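ADP-ribose pyrophosphatase MutT (Rickettsia felis, PDB 4KYX) probably hydrolyses nucleoside diphosphate derivatives or oxidised nucleotides such as 8-oxo-dGTP, as a magnesium-dependent hydrolase of the Nudix family. Local coordinates at residues 20-25 with 97-102; 28-33 with 118-123; 67-72 with 104-109. All blocks are in the same frame, centred on the assembly; numbering follows the deposited sequence.

The three contacts lie within one Nudix domain, their centres 10 to 14 Å apart. Interaction 1 joins strands 14-22 and 89-99 in the mixed sheet; interaction 2 joins strands 28-34 and 116-120 in the smaller antiparallel sheet; interaction 3 ties the loop after helix 55-67 to the loop before strand 116-120. Along the chain the order is 20-25, 28-33, 67-72, 97-102, 104-109 and 118-123, so interaction 1 alternates with both others, while both segments of interaction 3 fall between those of interaction 2. Leu29 meets Ile21 through a backbone hydrogen bond and Thr67, Leu69 and Leu106 by packing, which joins both sheets and the helix end around one apolar centre.

Interaction 1. Residues 20-25 with 97-102; sequences LIFNNR and KAHCLN
The parallel pairing of strands 14-22 and 89-99 in the mixed sheet of the Nudix fold brings Leu20 beside Lys97, Ile21 beside Ala98 and Phe22 beside His99. Their portions 20-22 and 97-99 run 4.7 Å apart at closest approach, with their directions 20° apart. Three backbone hydrogen bonds form the ladder: Ala98 N gives to Leu20 O, Phe22 N to Ala98 O at 2.8 Å, and Cys100 N to Phe22 O at 3.0 Å, the last carrying the pairing one residue past His99. Each of these carbonyl oxygens also takes a CA-H...O contact, from Lys97, Ile21 and His99 respectively.

The side chains of Leu20, Phe22, Lys97 and His99 share one face of the sheet. There the methylene of Phe22 sits squarely over the imidazole of His99, CB lying 3.5 Å from the ring centroid and 11° off its normal, a CH-pi contact. The two rings themselves meet obliquely, centroids 5.5 Å apart. With CG of Phe22 opposite its own carbonyl carbon (chi1 -73°), the phenyl ring extends back along the strand pair toward Lys97, and its CE1 lies 4.0 Å from Lys97 CB. The aliphatic part of the lysine thus borders the phenyl, while its amine leads away. Asn23 O lies at the edge of the imidazole, 3.1 Å from His99 CE1. On the other face, Ile21 CG2 touches Cys100 CB at 3.9 Å, and Trp119 of strand 116-120 touches both residues.

Nearly straight N-H...O hydrogen bonds thus set the strand register, while Phe22 CB, seated over one face of the imidazole, limits how the His99 ring can turn.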
ATOM      1  N   LEU A  20     -11.996  -7.385   4.424  1.00 16.36           N
ATOM      2  CA  LEU A  20     -12.817  -7.745   5.556  1.00 17.03           C
ATOM      3  C   LEU A  20     -14.282  -7.633   5.117  1.00 16.89           C
ATOM      4  O   LEU A  20     -14.845  -6.565   5.052  1.00 16.76           O
ATOM      5  CB  LEU A  20     -12.563  -6.893   6.772  1.00 18.21           C
ATOM      6  CG  LEU A  20     -11.107  -6.652   7.159  1.00 18.98           C
ATOM      7  CD1 LEU A  20     -11.030  -5.965   8.526  1.00 20.27           C
ATOM      8  CD2 LEU A  20     -10.405  -7.992   7.203  1.00 18.62           C
ATOM      9  N   ILE A  21     -14.896  -8.798   4.897  1.00 16.59           N
ATOM     10  CA  ILE A  21     -16.263  -8.896   4.437  1.00 17.30           C
ATOM     11  C   ILE A  21     -17.122  -9.090   5.666  1.00 18.33           C
ATOM     12  O   ILE A  21     -16.878 -10.025   6.480  1.00 17.65           O
ATOM     13  CB  ILE A  21     -16.518 -10.130   3.567  1.00 16.85           C
ATOM     14  CG1 ILE A  21     -15.564 -10.199   2.391  1.00 16.23           C
ATOM     15  CG2 ILE A  21     -17.957 -10.120   3.066  1.00 17.55           C
ATOM     16  CD1 ILE A  21     -15.479 -11.593   1.823  1.00 16.10           C
ATOM     17  N   PHE A  22     -18.098  -8.195   5.804  1.00 19.96           N
ATOM     18  CA  PHE A  22     -19.028  -8.208   6.931  1.00 21.94           C
ATOM     19  C   PHE A  22     -20.403  -8.671   6.540  1.00 22.66           C
ATOM     20  O   PHE A  22     -20.872  -8.419   5.433  1.00 22.68           O
ATOM     21  CB  PHE A  22     -19.171  -6.838   7.554  1.00 23.34           C
ATOM     22  CG  PHE A  22     -17.995  -6.396   8.348  1.00 24.37           C
ATOM     23  CD1 PHE A  22     -16.815  -6.027   7.747  1.00 24.44           C
ATOM     24  CD2 PHE A  22     -18.077  -6.305   9.726  1.00 26.01           C
ATOM     25  CE1 PHE A  22     -15.731  -5.616   8.499  1.00 24.71           C
ATOM     26  CE2 PHE A  22     -17.000  -5.871  10.477  1.00 26.47           C
ATOM     27  CZ  PHE A  22     -15.824  -5.527   9.869  1.00 25.66           C
ATOM     28  N   ASN A  23     -21.070  -9.356   7.463  1.00 23.77           N
ATOM     29  CA  ASN A  23     -22.475  -9.774   7.275  1.00 24.85           C
ATOM     30  C   ASN A  23     -23.418  -8.817   8.014  1.00 27.01           C
ATOM     31  O   ASN A  23     -22.969  -7.853   8.587  1.00 26.55           O
ATOM     32  CB  ASN A  23     -22.691 -11.272   7.654  1.00 25.00           C
ATOM     33  CG  ASN A  23     -22.551 -11.571   9.149  1.00 25.10           C
ATOM     34  OD1 ASN A  23     -22.462 -10.695  10.022  1.00 25.03           O
ATOM     35  ND2 ASN A  23     -22.489 -12.848   9.441  1.00 25.25           N
ATOM     36  N   ASN A  24     -24.728  -9.081   8.015  1.00 29.62           N
ATOM     37  CA  ASN A  24     -25.664  -8.246   8.780  1.00 32.51           C
ATOM     38  C   ASN A  24     -25.471  -8.173  10.319  1.00 33.49           C
ATOM     39  O   ASN A  24     -25.909  -7.211  10.965  1.00 35.80           O
ATOM     40  CB  ASN A  24     -27.092  -8.680   8.440  1.00 34.43           C
ATOM     41  CG  ASN A  24     -27.393  -8.530   6.942  1.00 36.50           C
ATOM     42  OD1 ASN A  24     -26.729  -7.752   6.247  1.00 38.21           O
ATOM     43  ND2 ASN A  24     -28.391  -9.260   6.446  1.00 38.80           N
ATOM     44  N   ARG A  25     -24.827  -9.180  10.902  1.00 32.08           N
ATOM     45  CA  ARG A  25     -24.521  -9.186  12.331  1.00 31.87           C
ATOM     46  C   ARG A  25     -23.145  -8.570  12.614  1.00 31.27           C
ATOM     47  O   ARG A  25     -22.593  -8.742  13.707  1.00 31.02           O
ATOM     48  CB  ARG A  25     -24.558 -10.634  12.860  1.00 32.10           C
ATOM     49  N   LYS A  97     -12.672  -2.827   3.815  1.00 18.27           N
ATOM     50  CA  LYS A  97     -13.832  -3.444   4.383  1.00 19.38           C
ATOM     51  C   LYS A  97     -15.108  -3.173   3.603  1.00 19.41           C
ATOM     52  O   LYS A  97     -15.287  -2.106   3.021  1.00 19.41           O
ATOM     53  CB  LYS A  97     -14.006  -3.111   5.843  1.00 21.47           C
ATOM     54  CG  LYS A  97     -14.316  -1.704   6.185  1.00 23.80           C
ATOM     55  CD  LYS A  97     -15.118  -1.644   7.498  1.00 27.17           C
ATOM     56  CE  LYS A  97     -15.620  -0.195   7.660  1.00 30.17           C
ATOM     57  NZ  LYS A  97     -14.703   0.656   8.458  1.00 31.61           N
ATOM     58  N   ALA A  98     -16.003  -4.162   3.618  1.00 19.33           N
ATOM     59  CA  ALA A  98     -17.282  -3.976   2.977  1.00 20.15           C
ATOM     60  C   ALA A  98     -18.314  -4.906   3.565  1.00 21.25           C
ATOM     61  O   ALA A  98     -17.987  -6.012   4.029  1.00 20.30           O
ATOM     62  CB  ALA A  98     -17.169  -4.228   1.494  1.00 19.98           C
ATOM     63  N   HIS A  99     -19.560  -4.453   3.540  1.00 22.67           N
ATOM     64  CA  HIS A  99     -20.680  -5.351   3.817  1.00 24.20           C
ATOM     65  C   HIS A  99     -21.080  -6.076   2.552  1.00 24.39           C
ATOM     66  O   HIS A  99     -21.078  -5.485   1.463  1.00 25.19           O
ATOM     67  CB  HIS A  99     -21.861  -4.598   4.408  1.00 26.06           C
ATOM     68  CG  HIS A  99     -21.774  -4.456   5.887  1.00 27.08           C
ATOM     69  ND1 HIS A  99     -22.389  -5.333   6.754  1.00 28.22           N
ATOM     70  CD2 HIS A  99     -21.062  -3.597   6.651  1.00 27.67           C
ATOM     71  CE1 HIS A  99     -22.108  -4.976   7.997  1.00 28.92           C
ATOM     72  NE2 HIS A  99     -21.296  -3.930   7.957  1.00 28.82           N
ATOM     73  N   CYS A 100     -21.343  -7.369   2.681  1.00 24.34           N
ATOM     74  CA  CYS A 100     -21.942  -8.121   1.582  1.00 25.05           C
ATOM     75  C   CYS A 100     -23.473  -7.984   1.546  1.00 26.40           C
ATOM     76  O   CYS A 100     -24.127  -7.805   2.562  1.00 26.75           O
ATOM     77  CB  CYS A 100     -21.499  -9.570   1.570  1.00 25.21           C
ATOM     78  SG  CYS A 100     -22.181 -10.549   2.905  1.00 26.35           S
ATOM     79  N   LEU A 101     -24.010  -8.120   0.347  1.00 26.63           N
ATOM     80  CA  LEU A 101     -25.425  -7.924   0.048  1.00 28.31           C
ATOM     81  C   LEU A 101     -26.219  -9.230  -0.037  1.00 28.70           C
ATOM     82  O   LEU A 101     -27.450  -9.215  -0.112  1.00 31.28           O
ATOM     83  CB  LEU A 101     -25.522  -7.164  -1.273  1.00 28.93           C
ATOM     84  CG  LEU A 101     -24.930  -5.758  -1.240  1.00 29.38           C
ATOM     85  CD1 LEU A 101     -25.167  -5.052  -2.570  1.00 29.82           C
ATOM     86  CD2 LEU A 101     -25.527  -4.940  -0.090  1.00 30.50           C
ATOM     87  N   ASN A 102     -25.536 -10.363  -0.059  1.00 27.13           N
ATOM     88  CA  ASN A 102     -26.163 -11.633  -0.372  1.00 27.28           C
ATOM     89  C   ASN A 102     -25.506 -12.726   0.458  1.00 26.75           C
ATOM     90  O   ASN A 102     -25.096 -13.737  -0.081  1.00 25.95           O
ATOM     91  CB  ASN A 102     -25.993 -11.935  -1.866  1.00 26.86           C
ATOM     92  CG  ASN A 102     -24.523 -12.097  -2.296  1.00 25.36           C
ATOM     93  OD1 ASN A 102     -23.629 -11.488  -1.727  1.00 24.16           O
ATOM     94  ND2 ASN A 102     -24.285 -12.902  -3.340  1.00 25.18           N
TER

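Interaction 2. Residues 28-33 with 118-123; sequences ILLGKR and QWFALD
Leu29 presses a methyl onto the indole of Trp119 where strands 28-34 and 116-120 pair antiparallel. Its CD1 stands 3.5 Å from the centroid of the six-membered ring, 13° off the normal, while Leu29 CB lies 3.6 Å from Trp119 CZ3. CG lies trans to the backbone N (chi1 -170°), and chi2 of 76° then turns the CD1 branch over the ring. Leu29 and Trp119 form a non-hydrogen-bonded pair, flanked by the hydrogen-bonded pairs Ile28-Phe120 and Leu30-Gln118. Each flanking pair is closed by two backbone hydrogen bonds, such as Phe120 N to Ile28 O at 2.8 Å and Leu30 N to Gln118 O at 2.9 Å.

The opposite face is packed too, at ordinary contact distances: Leu30 CD1 approaches Phe120 CD1 at 3.8 Å, the side chains crossing at about a right angle, and Ile28 CD1 meets Leu122 CD2 at 3.9 Å. The loose side is at exposed Gln118, whose side chain stays clear of segment 28-33 and folds back so that OE1 accepts Trp119 N at 2.7 Å, in the amide plane and on a lone pair. From Gly31 on, segment 118-123 gives no contact, and Lys32 pairs instead with Asn116 and Glu115.

Strand 28-34 is the middle member of the three-stranded sheet, with 40-43 along its other edge; Tyr42 from that strand meets the Phe120 ring, and Ile21 of strand 14-22 packs against both Leu29 and Trp119.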
ATOM      1  N   ILE A  28     -17.216 -10.985  10.579  1.00 21.68           N
ATOM      2  CA  ILE A  28     -16.313 -10.994   9.421  1.00 20.47           C
ATOM      3  C   ILE A  28     -16.048 -12.410   8.934  1.00 19.20           C
ATOM      4  O   ILE A  28     -16.068 -13.429   9.708  1.00 19.50           O
ATOM      5  CB  ILE A  28     -14.972 -10.319   9.715  1.00 21.36           C
ATOM      6  CG1 ILE A  28     -14.275 -11.062  10.853  1.00 22.25           C
ATOM      7  CG2 ILE A  28     -15.181  -8.858  10.066  1.00 22.24           C
ATOM      8  CD1 ILE A  28     -12.864 -10.582  11.051  1.00 23.15           C
ATOM      9  N   LEU A  29     -15.844 -12.509   7.635  1.00 17.89           N
ATOM     10  CA  LEU A  29     -15.710 -13.803   6.976  1.00 17.27           C
ATOM     11  C   LEU A  29     -14.222 -14.116   6.956  1.00 16.77           C
ATOM     12  O   LEU A  29     -13.432 -13.296   6.523  1.00 15.95           O
ATOM     13  CB  LEU A  29     -16.254 -13.747   5.538  1.00 17.07           C
ATOM     14  CG  LEU A  29     -16.352 -15.137   4.884  1.00 17.02           C
ATOM     15  CD1 LEU A  29     -17.581 -15.829   5.474  1.00 17.58           C
ATOM     16  CD2 LEU A  29     -16.395 -15.153   3.374  1.00 16.97           C
ATOM     17  N   LEU A  30     -13.854 -15.295   7.423  1.00 16.82           N
ATOM     18  CA  LEU A  30     -12.489 -15.789   7.320  1.00 16.64           C
ATOM     19  C   LEU A  30     -12.481 -17.169   6.716  1.00 16.80           C
ATOM     20  O   LEU A  30     -13.406 -18.025   6.974  1.00 17.42           O
ATOM     21  CB  LEU A  30     -11.790 -15.821   8.683  1.00 16.95           C
ATOM     22  CG  LEU A  30     -11.652 -14.476   9.442  1.00 17.05           C
ATOM     23  CD1 LEU A  30     -11.067 -14.758  10.811  1.00 17.72           C
ATOM     24  CD2 LEU A  30     -10.846 -13.446   8.680  1.00 16.83           C
ATOM     25  N   GLY A  31     -11.395 -17.427   5.967  1.00 16.69           N
ATOM     26  CA  GLY A  31     -11.152 -18.690   5.270  1.00 16.94           C
ATOM     27  C   GLY A  31     -10.051 -19.474   5.916  1.00 17.57           C
ATOM     28  O   GLY A  31      -8.949 -18.917   6.159  1.00 17.15           O
ATOM     29  N   LYS A  32     -10.356 -20.712   6.277  1.00 18.26           N
ATOM     30  CA  LYS A  32      -9.348 -21.615   6.824  1.00 19.30           C
ATOM     31  C   LYS A  32      -8.481 -22.261   5.749  1.00 20.30           C
ATOM     32  O   LYS A  32      -8.972 -22.896   4.808  1.00 19.72           O
ATOM     33  CB  LYS A  32      -9.923 -22.696   7.760  1.00 19.62           C
ATOM     34  CG  LYS A  32      -8.840 -23.349   8.663  1.00 20.12           C
ATOM     35  CD  LYS A  32      -9.375 -24.380   9.623  1.00 20.92           C
ATOM     36  CE  LYS A  32      -9.957 -25.598   8.845  1.00 21.09           C
ATOM     37  NZ  LYS A  32     -10.256 -26.716   9.743  1.00 22.20           N
ATOM     38  N   ARG A  33      -7.156 -22.078   5.898  1.00 21.20           N
ATOM     39  CA  ARG A  33      -6.185 -22.776   5.074  1.00 22.72           C
ATOM     40  C   ARG A  33      -5.420 -23.809   5.931  1.00 24.86           C
ATOM     41  O   ARG A  33      -4.994 -23.498   7.057  1.00 24.85           O
ATOM     42  CB  ARG A  33      -5.215 -21.754   4.404  1.00 22.98           C
ATOM     43  N   GLN A 118     -16.050 -19.195   7.208  1.00 19.41           N
ATOM     44  CA  GLN A 118     -16.996 -19.022   8.309  1.00 20.05           C
ATOM     45  C   GLN A 118     -17.007 -17.569   8.807  1.00 19.70           C
ATOM     46  O   GLN A 118     -16.064 -16.812   8.578  1.00 19.16           O
ATOM     47  CB  GLN A 118     -16.651 -20.012   9.432  1.00 20.73           C
ATOM     48  CG  GLN A 118     -17.474 -19.926  10.705  1.00 22.02           C
ATOM     49  CD  GLN A 118     -18.960 -20.152  10.468  1.00 22.79           C
ATOM     50  OE1 GLN A 118     -19.628 -19.361   9.770  1.00 23.58           O
ATOM     51  NE2 GLN A 118     -19.488 -21.192  11.065  1.00 23.90           N
ATOM     52  N   TRP A 119     -18.136 -17.172   9.388  1.00 20.18           N
ATOM     53  CA  TRP A 119     -18.330 -15.842   9.998  1.00 20.16           C
ATOM     54  C   TRP A 119     -17.837 -15.865  11.444  1.00 20.84           C
ATOM     55  O   TRP A 119     -18.137 -16.821  12.186  1.00 21.49           O
ATOM     56  CB  TRP A 119     -19.803 -15.484   9.931  1.00 20.57           C
ATOM     57  CG  TRP A 119     -20.323 -15.438   8.513  1.00 20.12           C
ATOM     58  CD1 TRP A 119     -21.078 -16.377   7.896  1.00 20.30           C
ATOM     59  CD2 TRP A 119     -20.105 -14.386   7.537  1.00 19.69           C
ATOM     60  NE1 TRP A 119     -21.371 -15.978   6.598  1.00 20.08           N
ATOM     61  CE2 TRP A 119     -20.804 -14.754   6.363  1.00 19.74           C
ATOM     62  CE3 TRP A 119     -19.483 -13.156   7.578  1.00 19.18           C
ATOM     63  CZ2 TRP A 119     -20.805 -13.969   5.222  1.00 19.49           C
ATOM     64  CZ3 TRP A 119     -19.476 -12.389   6.460  1.00 18.99           C
ATOM     65  CH2 TRP A 119     -20.135 -12.778   5.298  1.00 19.09           C
ATOM     66  N   PHE A 120     -17.127 -14.838  11.858  1.00 20.91           N
ATOM     67  CA  PHE A 120     -16.568 -14.714  13.215  1.00 21.51           C
ATOM     68  C   PHE A 120     -16.862 -13.349  13.780  1.00 22.57           C
ATOM     69  O   PHE A 120     -16.692 -12.337  13.083  1.00 21.39           O
ATOM     70  CB  PHE A 120     -15.061 -14.871  13.197  1.00 20.88           C
ATOM     71  CG  PHE A 120     -14.607 -16.251  12.830  1.00 20.70           C
ATOM     72  CD1 PHE A 120     -14.366 -16.569  11.518  1.00 19.96           C
ATOM     73  CD2 PHE A 120     -14.419 -17.218  13.801  1.00 21.28           C
ATOM     74  CE1 PHE A 120     -13.923 -17.819  11.162  1.00 20.00           C
ATOM     75  CE2 PHE A 120     -13.998 -18.498  13.448  1.00 21.44           C
ATOM     76  CZ  PHE A 120     -13.767 -18.815  12.124  1.00 20.45           C
ATOM     77  N   ALA A 121     -17.272 -13.317  15.053  1.00 24.21           N
ATOM     78  CA  ALA A 121     -17.415 -12.069  15.762  1.00 25.82           C
ATOM     79  C   ALA A 121     -16.016 -11.509  15.974  1.00 26.53           C
ATOM     80  O   ALA A 121     -15.046 -12.257  16.176  1.00 25.95           O
ATOM     81  CB  ALA A 121     -18.148 -12.316  17.097  1.00 27.47           C
ATOM     82  N   LEU A 122     -15.909 -10.186  15.918  1.00 27.94           N
ATOM     83  CA  LEU A 122     -14.639  -9.534  16.108  1.00 29.40           C
ATOM     84  C   LEU A 122     -14.061  -9.716  17.490  1.00 31.43           C
ATOM     85  O   LEU A 122     -12.881  -9.550  17.658  1.00 31.89           O
ATOM     86  CB  LEU A 122     -14.746  -8.057  15.786  1.00 29.90           C
ATOM     87  CG  LEU A 122     -14.799  -7.672  14.309  1.00 29.60           C
ATOM     88  CD1 LEU A 122     -15.279  -6.236  14.210  1.00 29.96           C
ATOM     89  CD2 LEU A 122     -13.413  -7.790  13.664  1.00 28.41           C
ATOM     90  N   ASP A 123     -14.878 -10.084  18.462  1.00 35.07           N
ATOM     91  CA  ASP A 123     -14.375 -10.388  19.806  1.00 37.23           C
ATOM     92  C   ASP A 123     -14.155 -11.871  20.014  1.00 37.02           C
ATOM     93  O   ASP A 123     -13.945 -12.320  21.140  1.00 38.42           O
ATOM     94  CB  ASP A 123     -15.333  -9.838  20.864  1.00 40.59           C
ATOM     95  CG  ASP A 123     -16.772 -10.222  20.599  1.00 42.03           C
ATOM     96  OD1 ASP A 123     -17.183 -11.360  20.913  1.00 44.62           O
ATOM     97  OD2 ASP A 123     -17.495  -9.362  20.054  1.00 46.67           O
TER

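Interaction 3. Residues 67-72 with 104-109; sequences TNLIIE and HELQNL
Asn68, the first residue beyond helix 55-67 and positive in phi, directs its side chain at segment 104-109. Its CB lies 3.5 Å from Glu105 O and also touches Leu109 CD1, whose methyl reaches the Asn68 backbone N. CG, trans to the backbone N (chi1 -155°), carries the amide alongside the Gln107 side chain, which points the same way with its amide plane turned 35°. At the tip, OD1 lies 4.0 Å from Leu109 CD1, while ND2 packs 3.7 Å from Gln107 CD and gives a hydrogen bond to Glu105 O at 3.1 Å; that acceptor lies only 9° out of the asparagine amide plane.

One residue earlier, Thr67 O accepts Gln107 N at 2.9 Å in a nearly straight bond, although the donor stands above the carbonyl plane. Thr67 OG1 takes Leu69 N in an ST turn and also bonds Val63 O of the helix. On the side facing Leu29 and Trp119, Leu69 CD1 meets Leu106 CD1 at 3.9 Å.

The two N-H...O hydrogen bonds between segments 67-72 and 104-109 run in opposite directions, each segment supplying one donor and one acceptor, which fixes their relative position.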
ATOM      1  N   THR A  67     -15.909 -16.426  -2.913  1.00 18.53           N
ATOM      2  CA  THR A  67     -16.946 -16.631  -1.926  1.00 18.47           C
ATOM      3  C   THR A  67     -18.351 -16.568  -2.518  1.00 19.26           C
ATOM      4  O   THR A  67     -19.292 -16.829  -1.800  1.00 20.02           O
ATOM      5  CB  THR A  67     -16.887 -15.579  -0.796  1.00 17.89           C
ATOM      6  OG1 THR A  67     -17.261 -14.295  -1.347  1.00 17.86           O
ATOM      7  CG2 THR A  67     -15.519 -15.532  -0.172  1.00 17.38           C
ATOM      8  N   ASN A  68     -18.492 -16.165  -3.779  1.00 19.65           N
ATOM      9  CA  ASN A  68     -19.798 -15.900  -4.424  1.00 20.60           C
ATOM     10  C   ASN A  68     -20.561 -14.701  -3.846  1.00 20.53           C
ATOM     11  O   ASN A  68     -21.711 -14.480  -4.200  1.00 22.06           O
ATOM     12  CB  ASN A  68     -20.679 -17.168  -4.329  1.00 21.31           C
ATOM     13  CG  ASN A  68     -21.729 -17.280  -5.399  1.00 22.49           C
ATOM     14  OD1 ASN A  68     -21.490 -16.985  -6.537  1.00 23.37           O
ATOM     15  ND2 ASN A  68     -22.918 -17.770  -5.029  1.00 23.26           N
ATOM     16  N   LEU A  69     -19.920 -13.918  -2.988  1.00 19.35           N
ATOM     17  CA  LEU A  69     -20.561 -12.820  -2.317  1.00 19.19           C
ATOM     18  C   LEU A  69     -20.331 -11.540  -3.102  1.00 19.26           C
ATOM     19  O   LEU A  69     -19.276 -11.346  -3.708  1.00 18.66           O
ATOM     20  CB  LEU A  69     -20.016 -12.618  -0.908  1.00 18.33           C
ATOM     21  CG  LEU A  69     -20.252 -13.762   0.062  1.00 18.24           C
ATOM     22  CD1 LEU A  69     -19.529 -13.630   1.389  1.00 17.63           C
ATOM     23  CD2 LEU A  69     -21.754 -13.910   0.255  1.00 19.16           C
ATOM     24  N   ILE A  70     -21.346 -10.689  -3.069  1.00 20.02           N
ATOM     25  CA  ILE A  70     -21.317  -9.396  -3.730  1.00 20.56           C
ATOM     26  C   ILE A  70     -21.161  -8.360  -2.645  1.00 20.70           C
ATOM     27  O   ILE A  70     -22.040  -8.217  -1.769  1.00 21.09           O
ATOM     28  CB  ILE A  70     -22.644  -9.157  -4.539  1.00 21.90           C
ATOM     29  CG1 ILE A  70     -22.696 -10.105  -5.716  1.00 22.15           C
ATOM     30  CG2 ILE A  70     -22.685  -7.719  -4.972  1.00 22.52           C
ATOM     31  CD1 ILE A  70     -24.018 -10.054  -6.507  1.00 23.61           C
ATOM     32  N   ILE A  71     -20.044  -7.621  -2.692  1.00 20.58           N
ATOM     33  CA  ILE A  71     -19.856  -6.529  -1.754  1.00 21.13           C
ATOM     34  C   ILE A  71     -20.018  -5.248  -2.463  1.00 22.34           C
ATOM     35  O   ILE A  71     -19.829  -5.184  -3.706  1.00 23.09           O
ATOM     36  CB  ILE A  71     -18.482  -6.542  -1.027  1.00 19.75           C
ATOM     37  CG1 ILE A  71     -17.348  -6.648  -2.030  1.00 19.30           C
ATOM     38  CG2 ILE A  71     -18.429  -7.668   0.013  1.00 19.69           C
ATOM     39  CD1 ILE A  71     -16.076  -6.036  -1.519  1.00 18.59           C
ATOM     40  N   GLU A  72     -20.396  -4.224  -1.693  1.00 24.19           N
ATOM     41  CA  GLU A  72     -20.522  -2.887  -2.227  1.00 25.83           C
ATOM     42  C   GLU A  72     -19.624  -1.888  -1.479  1.00 25.32           C
ATOM     43  O   GLU A  72     -19.353  -2.071  -0.290  1.00 24.59           O
ATOM     44  CB  GLU A  72     -21.988  -2.412  -2.206  1.00 28.99           C
ATOM     45  CG  GLU A  72     -22.563  -2.260  -0.807  1.00 30.77           C
ATOM     46  CD  GLU A  72     -23.968  -1.656  -0.738  1.00 34.24           C
ATOM     47  OE1 GLU A  72     -24.728  -1.547  -1.789  1.00 34.98           O
ATOM     48  OE2 GLU A  72     -24.331  -1.324   0.428  1.00 34.68           O
ATOM     49  N   HIS A 104     -26.385 -15.114   2.291  1.00 29.41           N
ATOM     50  CA  HIS A 104     -26.845 -16.498   2.227  1.00 30.13           C
ATOM     51  C   HIS A 104     -26.400 -17.266   1.001  1.00 28.57           C
ATOM     52  O   HIS A 104     -26.568 -18.490   0.975  1.00 28.49           O
ATOM     53  CB  HIS A 104     -28.361 -16.566   2.392  1.00 33.57           C
ATOM     54  CG  HIS A 104     -28.815 -16.021   3.700  1.00 36.62           C
ATOM     55  ND1 HIS A 104     -29.935 -15.225   3.831  1.00 42.03           N
ATOM     56  CD2 HIS A 104     -28.245 -16.076   4.925  1.00 37.80           C
ATOM     57  CE1 HIS A 104     -30.064 -14.868   5.099  1.00 43.14           C
ATOM     58  NE2 HIS A 104     -29.045 -15.362   5.778  1.00 40.56           N
ATOM     59  N   GLU A 105     -25.804 -16.566   0.026  1.00 26.92           N
ATOM     60  CA  GLU A 105     -25.285 -17.197  -1.176  1.00 26.13           C
ATOM     61  C   GLU A 105     -23.802 -17.567  -1.025  1.00 24.21           C
ATOM     62  O   GLU A 105     -23.183 -17.983  -1.983  1.00 23.86           O
ATOM     63  CB  GLU A 105     -25.461 -16.273  -2.387  1.00 26.70           C
ATOM     64  CG  GLU A 105     -26.931 -16.047  -2.688  1.00 28.33           C
ATOM     65  CD  GLU A 105     -27.222 -15.254  -3.907  1.00 28.88           C
ATOM     66  OE1 GLU A 105     -28.375 -15.384  -4.344  1.00 31.10           O
ATOM     67  OE2 GLU A 105     -26.409 -14.477  -4.394  1.00 28.06           O
ATOM     68  N   LEU A 106     -23.233 -17.444   0.169  1.00 23.02           N
ATOM     69  CA  LEU A 106     -21.855 -17.827   0.398  1.00 21.52           C
ATOM     70  C   LEU A 106     -21.593 -19.221  -0.131  1.00 22.25           C
ATOM     71  O   LEU A 106     -22.351 -20.166   0.186  1.00 22.15           O
ATOM     72  CB  LEU A 106     -21.573 -17.799   1.886  1.00 21.09           C
ATOM     73  CG  LEU A 106     -20.214 -18.373   2.381  1.00 20.13           C
ATOM     74  CD1 LEU A 106     -19.075 -17.499   1.799  1.00 19.61           C
ATOM     75  CD2 LEU A 106     -20.186 -18.397   3.895  1.00 19.95           C
ATOM     76  N   GLN A 107     -20.572 -19.345  -0.983  1.00 22.34           N
ATOM     77  CA  GLN A 107     -20.112 -20.656  -1.457  1.00 23.32           C
ATOM     78  C   GLN A 107     -18.610 -20.660  -1.446  1.00 22.03           C
ATOM     79  O   GLN A 107     -17.983 -19.629  -1.735  1.00 21.04           O
ATOM     80  CB  GLN A 107     -20.602 -20.951  -2.875  1.00 25.06           C
ATOM     81  CG  GLN A 107     -22.089 -21.085  -2.938  1.00 28.05           C
ATOM     82  CD  GLN A 107     -22.595 -21.424  -4.329  1.00 31.45           C
ATOM     83  OE1 GLN A 107     -21.831 -21.736  -5.228  1.00 34.47           O
ATOM     84  NE2 GLN A 107     -23.907 -21.387  -4.499  1.00 34.34           N
ATOM     85  N   ASN A 108     -18.027 -21.815  -1.141  1.00 21.43           N
ATOM     86  CA  ASN A 108     -16.571 -21.952  -1.252  1.00 20.77           C
ATOM     87  C   ASN A 108     -16.189 -22.271  -2.698  1.00 21.56           C
ATOM     88  O   ASN A 108     -16.198 -23.460  -3.129  1.00 21.83           O
ATOM     89  CB  ASN A 108     -16.092 -23.085  -0.352  1.00 20.53           C
ATOM     90  CG  ASN A 108     -14.599 -23.169  -0.253  1.00 19.91           C
ATOM     91  OD1 ASN A 108     -13.879 -22.420  -0.908  1.00 20.03           O
ATOM     92  ND2 ASN A 108     -14.108 -24.058   0.611  1.00 19.98           N
ATOM     93  N   LEU A 109     -15.852 -21.233  -3.450  1.00 22.02           N
ATOM     94  CA  LEU A 109     -15.534 -21.403  -4.827  1.00 24.06           C
ATOM     95  C   LEU A 109     -14.114 -21.807  -5.141  1.00 25.65           C
ATOM     96  O   LEU A 109     -13.829 -22.104  -6.288  1.00 28.22           O
ATOM     97  CB  LEU A 109     -15.911 -20.111  -5.600  1.00 23.91           C
ATOM     98  CG  LEU A 109     -17.408 -19.816  -5.497  1.00 24.48           C
ATOM     99  CD1 LEU A 109     -17.763 -18.538  -6.260  1.00 24.83           C
ATOM    100  CD2 LEU A 109     -18.243 -20.993  -5.987  1.00 25.61           C
TER